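Local coordinates for PHB depolymerase (Penicillium funiculosum, PDB 2D81), which hydrolyses the ester bonds of the biopolyester polyhydroxybutyrate, using a circularly permuted alpha/beta hydrolase fold, at residues A[44-56]-A[65-77]. Sequence-based numbering, arbitrary orientation.
With RB3 ((1R)-3-{[(1R)-3-methoxy-1-methyl-3-oxopropyl]oxy}-1-methyl-3-oxopropyl (3R)-3-hydroxybutanoate), chain C.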
loop_
_atom_site.group_PDB
_atom_site.type_symbol
_atom_site.label_atom_id
_atom_site.label_comp_id
_atom_site.label_asym_id
_atom_site.label_seq_id
_atom_site.Cartn_x
_atom_site.Cartn_y
_atom_site.Cartn_z
ATOM N N ALA A 44 -8.012 4.827 2.352
ATOM C CA ALA A 44 -9.103 4.140 3.036
ATOM C C ALA A 44 -8.593 2.931 3.815
ATOM O O ALA A 44 -9.150 1.836 3.718
ATOM C CB ALA A 44 -10.167 3.706 2.021
ATOM N N GLY A 45 -7.526 3.145 4.578
ATOM C CA GLY A 45 -7.045 2.138 5.508
ATOM C C GLY A 45 -7.254 2.607 6.938
ATOM O O GLY A 45 -8.216 3.315 7.221
ATOM N N GLY A 46 -6.354 2.228 7.843
ATOM C CA GLY A 46 -6.533 2.587 9.237
ATOM C C GLY A 46 -5.264 2.526 10.067
ATOM O O GLY A 46 -4.182 2.250 9.542
ATOM N N PRO A 47 -5.376 2.758 11.386
ATOM C CA PRO A 47 -4.256 2.748 12.332
ATOM C C PRO A 47 -3.308 1.552 12.244
ATOM O O PRO A 47 -3.732 0.403 12.101
ATOM C CB PRO A 47 -4.954 2.829 13.687
ATOM C CG PRO A 47 -6.166 3.649 13.380
ATOM C CD PRO A 47 -6.644 3.018 12.092
ATOM N N TYR A 48 -2.017 1.844 12.338
ATOM C CA TYR A 48 -1.011 0.818 12.557
ATOM C C TYR A 48 -1.344 0.012 13.817
ATOM O O TYR A 48 -1.517 0.583 14.892
ATOM C CB TYR A 48 0.362 1.470 12.717
ATOM C CG TYR A 48 1.436 0.485 13.100
ATOM C CD1 TYR A 48 2.031 -0.338 12.140
ATOM C CD2 TYR A 48 1.814 0.330 14.431
ATOM C CE1 TYR A 48 2.975 -1.292 12.500
ATOM C CE2 TYR A 48 2.755 -0.623 14.803
ATOM C CZ TYR A 48 3.327 -1.431 13.837
ATOM O OH TYR A 48 4.227 -2.394 14.212
ATOM N N ASP A 49 -1.431 -1.309 13.668
ATOM C CA ASP A 49 -1.673 -2.234 14.783
ATOM C C ASP A 49 -3.115 -2.133 15.280
ATOM O O ASP A 49 -3.423 -2.547 16.397
ATOM C CB ASP A 49 -0.703 -1.948 15.946
ATOM C CG ASP A 49 -0.452 -3.174 16.829
ATOM O OD1 ASP A 49 -0.588 -3.066 18.067
ATOM O OD2 ASP A 49 -0.100 -4.241 16.287
ATOM N N CYS A 50 -3.999 -1.601 14.440
ATOM C CA CYS A 50 -5.383 -1.353 14.848
ATOM C C CYS A 50 -6.046 -2.601 15.429
ATOM O O CYS A 50 -6.725 -2.535 16.453
ATOM C CB CYS A 50 -6.216 -0.846 13.662
ATOM S SG CYS A 50 -7.799 -0.098 14.189
ATOM N N ALA A 51 -5.847 -3.741 14.774
ATOM C CA ALA A 51 -6.646 -4.925 15.071
ATOM C C ALA A 51 -5.996 -5.889 16.057
ATOM O O ALA A 51 -6.471 -7.012 16.225
ATOM C CB ALA A 51 -6.982 -5.662 13.776
ATOM N N ARG A 52 -4.917 -5.468 16.712
ATOM C CA ARG A 52 -4.219 -6.389 17.604
ATOM C C ARG A 52 -4.961 -6.586 18.920
ATOM O O ARG A 52 -5.041 -7.708 19.425
ATOM C CB ARG A 52 -2.789 -5.911 17.890
ATOM C CG ARG A 52 -1.984 -6.910 18.724
ATOM C CD ARG A 52 -0.576 -6.419 19.020
ATOM N NE ARG A 52 0.305 -6.472 17.854
ATOM C CZ ARG A 52 1.056 -7.519 17.521
ATOM N NH1 ARG A 52 1.825 -7.463 16.443
ATOM N NH2 ARG A 52 1.052 -8.616 18.269
ATOM N N ASN A 53 -5.508 -5.506 19.475
ATOM C CA ASN A 53 -6.130 -5.577 20.796
ATOM C C ASN A 53 -7.587 -5.125 20.835
ATOM O O ASN A 53 -8.166 -4.960 21.912
ATOM C CB ASN A 53 -5.311 -4.769 21.809
ATOM C CG ASN A 53 -3.911 -5.321 21.994
ATOM O OD1 ASN A 53 -2.938 -4.774 21.476
ATOM N ND2 ASN A 53 -3.806 -6.423 22.727
ATOM N N GLN A 54 -8.173 -4.925 19.661
ATOM C CA GLN A 54 -9.616 -4.753 19.541
ATOM C C GLN A 54 -10.044 -5.472 18.269
ATOM O O GLN A 54 -9.242 -5.644 17.348
ATOM C CB GLN A 54 -9.969 -3.264 19.468
ATOM C CG GLN A 54 -9.538 -2.573 18.185
ATOM C CD GLN A 54 -9.428 -1.067 18.339
ATOM O OE1 GLN A 54 -10.304 -0.422 18.925
ATOM N NE2 GLN A 54 -8.352 -0.496 17.807
ATOM N N TYR A 55 -11.295 -5.916 18.216
ATOM C CA TYR A 55 -11.715 -6.758 17.106
ATOM C C TYR A 55 -11.652 -5.960 15.804
ATOM O O TYR A 55 -11.901 -4.755 15.791
ATOM C CB TYR A 55 -13.132 -7.288 17.337
ATOM C CG TYR A 55 -13.455 -8.491 16.483
ATOM C CD1 TYR A 55 -12.742 -9.682 16.630
ATOM C CD2 TYR A 55 -14.456 -8.438 15.513
ATOM C CE1 TYR A 55 -13.016 -10.789 15.835
ATOM C CE2 TYR A 55 -14.738 -9.542 14.709
ATOM C CZ TYR A 55 -14.013 -10.713 14.878
ATOM O OH TYR A 55 -14.288 -11.808 14.092
ATOM N N TYR A 56 -11.300 -6.631 14.711
ATOM C CA TYR A 56 -10.968 -5.924 13.481
ATOM C C TYR A 56 -12.147 -5.129 12.917
ATOM O O TYR A 56 -11.947 -4.117 12.245
ATOM C CB TYR A 56 -10.437 -6.911 12.432
ATOM C CG TYR A 56 -11.509 -7.734 11.759
ATOM C CD1 TYR A 56 -12.165 -7.264 10.623
ATOM C CD2 TYR A 56 -11.889 -8.972 12.274
ATOM C CE1 TYR A 56 -13.175 -8.002 10.015
ATOM C CE2 TYR A 56 -12.899 -9.720 11.674
ATOM C CZ TYR A 56 -13.536 -9.229 10.547
ATOM O OH TYR A 56 -14.536 -9.959 9.949
ATOM N N PRO A 65 -12.024 3.326 16.094
ATOM C CA PRO A 65 -11.131 2.389 16.782
ATOM C C PRO A 65 -10.227 3.116 17.773
ATOM O O PRO A 65 -9.846 4.266 17.549
ATOM C CB PRO A 65 -10.347 1.753 15.638
ATOM C CG PRO A 65 -10.301 2.849 14.613
ATOM C CD PRO A 65 -11.718 3.384 14.654
ATOM N N SER A 66 -9.890 2.447 18.871
ATOM C CA SER A 66 -8.960 3.021 19.834
ATOM C C SER A 66 -7.547 2.964 19.270
ATOM O O SER A 66 -7.179 2.000 18.597
ATOM C CB SER A 66 -9.011 2.251 21.155
ATOM O OG SER A 66 -8.105 2.804 22.097
ATOM N N ILE A 67 -6.752 3.991 19.546
ATOM C CA ILE A 67 -5.348 3.964 19.166
ATOM C C ILE A 67 -4.439 4.147 20.378
ATOM O O ILE A 67 -3.242 4.390 20.234
ATOM C CB ILE A 67 -5.017 5.061 18.132
ATOM C CG1 ILE A 67 -5.349 6.439 18.704
ATOM C CG2 ILE A 67 -5.778 4.800 16.840
ATOM C CD1 ILE A 67 -4.796 7.597 17.877
ATOM N N THR A 68 -5.005 4.019 21.574
ATOM C CA THR A 68 -4.205 4.157 22.785
ATOM C C THR A 68 -3.097 3.106 22.818
ATOM O O THR A 68 -1.914 3.443 22.911
ATOM C CB THR A 68 -5.070 4.013 24.052
ATOM O OG1 THR A 68 -6.150 4.953 24.001
ATOM C CG2 THR A 68 -4.236 4.289 25.294
ATOM N N THR A 69 -3.477 1.835 22.732
ATOM C CA THR A 69 -2.493 0.759 22.766
ATOM C C THR A 69 -1.667 0.695 21.480
ATOM O O THR A 69 -0.464 0.448 21.526
ATOM C CB THR A 69 -3.164 -0.600 23.037
ATOM O OG1 THR A 69 -3.836 -0.547 24.305
ATOM C CG2 THR A 69 -2.124 -1.711 23.076
ATOM N N PRO A 70 -2.301 0.910 20.314
ATOM C CA PRO A 70 -1.516 0.863 19.074
ATOM C C PRO A 70 -0.388 1.901 19.087
ATOM O O PRO A 70 0.741 1.614 18.685
ATOM C CB PRO A 70 -2.561 1.158 18.000
ATOM C CG PRO A 70 -3.779 0.485 18.557
ATOM C CD PRO A 70 -3.746 0.902 20.018
ATOM N N THR A 71 -0.698 3.102 19.563
ATOM C CA THR A 71 0.295 4.166 19.643
ATOM C C THR A 71 1.358 3.846 20.693
ATOM O O THR A 71 2.549 4.079 20.471
ATOM C CB THR A 71 -0.367 5.524 19.973
ATOM O OG1 THR A 71 -1.348 5.829 18.970
ATOM C CG2 THR A 71 0.682 6.639 20.002
ATOM N N ALA A 72 0.929 3.305 21.830
ATOM C CA ALA A 72 1.860 2.862 22.863
ATOM C C ALA A 72 2.806 1.785 22.333
ATOM O O ALA A 72 3.996 1.781 22.652
ATOM C CB ALA A 72 1.091 2.332 24.069
ATOM N N ASN A 73 2.278 0.874 21.524
ATOM C CA ASN A 73 3.109 -0.174 20.938
ATOM C C ASN A 73 4.167 0.407 20.002
ATOM O O ASN A 73 5.317 -0.041 20.001
ATOM C CB ASN A 73 2.238 -1.192 20.190
ATOM C CG ASN A 73 1.519 -2.153 21.133
ATOM O OD1 ASN A 73 0.602 -2.876 20.728
ATOM N ND2 ASN A 73 1.941 -2.171 22.390
ATOM N N MET A 74 3.789 1.406 19.210
ATOM C CA MET A 74 4.758 2.063 18.340
ATOM C C MET A 74 5.926 2.618 19.152
ATOM O O MET A 74 7.087 2.452 18.777
ATOM C CB MET A 74 4.087 3.186 17.540
ATOM C CG MET A 74 3.168 2.672 16.438
ATOM S SD MET A 74 2.369 3.967 15.478
ATOM C CE MET A 74 3.747 4.582 14.522
ATOM N N LYS A 75 5.618 3.271 20.269
ATOM C CA LYS A 75 6.656 3.807 21.139
ATOM C C LYS A 75 7.496 2.691 21.743
ATOM O O LYS A 75 8.721 2.777 21.778
ATOM C CB LYS A 75 6.034 4.650 22.255
ATOM C CG LYS A 75 5.371 5.920 21.759
ATOM C CD LYS A 75 4.765 6.719 22.897
ATOM C CE LYS A 75 4.052 7.958 22.382
ATOM N NZ LYS A 75 3.384 8.706 23.481
ATOM N N SER A 76 6.830 1.640 22.207
ATOM C CA SER A 76 7.513 0.560 22.908
ATOM C C SER A 76 8.406 -0.263 21.983
ATOM O O SER A 76 9.498 -0.673 22.377
ATOM C CB SER A 76 6.490 -0.356 23.583
ATOM O OG SER A 76 5.711 0.367 24.517
ATOM N N TRP A 77 7.946 -0.495 20.755
ATOM C CA TRP A 77 8.670 -1.356 19.822
ATOM C C TRP A 77 9.752 -0.620 19.038
ATOM O O TRP A 77 10.545 -1.245 18.338
ATOM C CB TRP A 77 7.700 -2.013 18.831
ATOM C CG TRP A 77 6.621 -2.836 19.475
ATOM C CD1 TRP A 77 6.657 -3.416 20.712
ATOM C CD2 TRP A 77 5.361 -3.200 18.899
ATOM N NE1 TRP A 77 5.496 -4.118 20.943
ATOM C CE2 TRP A 77 4.684 -4.001 19.846
ATOM C CE3 TRP A 77 4.738 -2.927 17.673
ATOM C CZ2 TRP A 77 3.411 -4.532 19.605
ATOM C CZ3 TRP A 77 3.469 -3.459 17.435
ATOM C CH2 TRP A 77 2.822 -4.251 18.398
HETATM O O1M RB3 C . -14.101 -4.460 2.952
HETATM C C1A RB3 C . -12.870 -4.550 2.751
HETATM O O1A RB3 C . -12.312 -5.359 1.978
HETATM C C2A RB3 C . -11.969 -3.582 3.521
HETATM C C3A RB3 C . -10.926 -4.333 4.352
HETATM C C4A RB3 C . -10.078 -3.310 5.110
HETATM O O3A RB3 C . -11.598 -5.189 5.291
HETATM C C1B RB3 C . -10.955 -6.376 5.466
HETATM O O1B RB3 C . -9.754 -6.483 5.225
HETATM C C2B RB3 C . -11.767 -7.573 5.967
HETATM C C3B RB3 C . -10.898 -8.723 6.484
HETATM C C4B RB3 C . -10.084 -8.301 7.710
HETATM O O3B RB3 C . -11.749 -9.817 6.861
HETATM C C1C RB3 C . -12.060 -10.621 5.808
HETATM O O1C RB3 C . -12.211 -10.143 4.684
HETATM C C2C RB3 C . -12.232 -12.123 6.045
HETATM C C3C RB3 C . -13.643 -12.581 5.667
HETATM C C4C RB3 C . -13.813 -14.077 5.937
HETATM O O3C RB3 C . -14.605 -11.828 6.411
#
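In the excursion that follows strand 39-43 of the alpha/beta hydrolase sheet, Gln54 and Ser66 close the loop leading into helix 68-77. Their pairing is two-point: Ser66 N gives its hydrogen to Gln54 OE1 over 2.9 Å, in the carbonyl plane on a lone pair, and Gln54 NE2 donates to Ser66 O, also at 2.9 Å. The other hydrogen of Gln54 NE2 goes to Cys50 O (2.9 Å), which lies in the amide plane and fixes the rotation of the amide. Beside it Cys50 SG, disulfide-bonded to Cys59, lies 3.5 Å from Pro65 CB. Pro47 CG meets Ile67 CG2, and Pro70 CB lies against Tyr48 O, which also accepts a hydrogen bond from Gln115 of helix 106-116.

The other end is aromatic and charged. With CG anti to its backbone N (chi1 174°), Tyr48 meets Met74 and Trp77 at a slant: CD2 is 3.4 Å from Met74 CG, with the sulfur in an oblique Met-aromatic contact, and OH, hydrogen-bonded to Asp296 O, sits near the Trp77 rim. Asp49 OD2 approaches that rim in the ring plane, 3.6 Å from Trp77 CH2, while its syn lone pair takes the Arg52 NE hydrogen (2.8 Å, 163°). The indole turns its edge to one guanidinium face, planes 78° apart. Arg52 also bridges to Asp296, probably offsetting the nearness of the two aspartates; with the Gln54 bonds, these salt bridges probably steady the loop whose end carries Tyr56 of the ligand pocket.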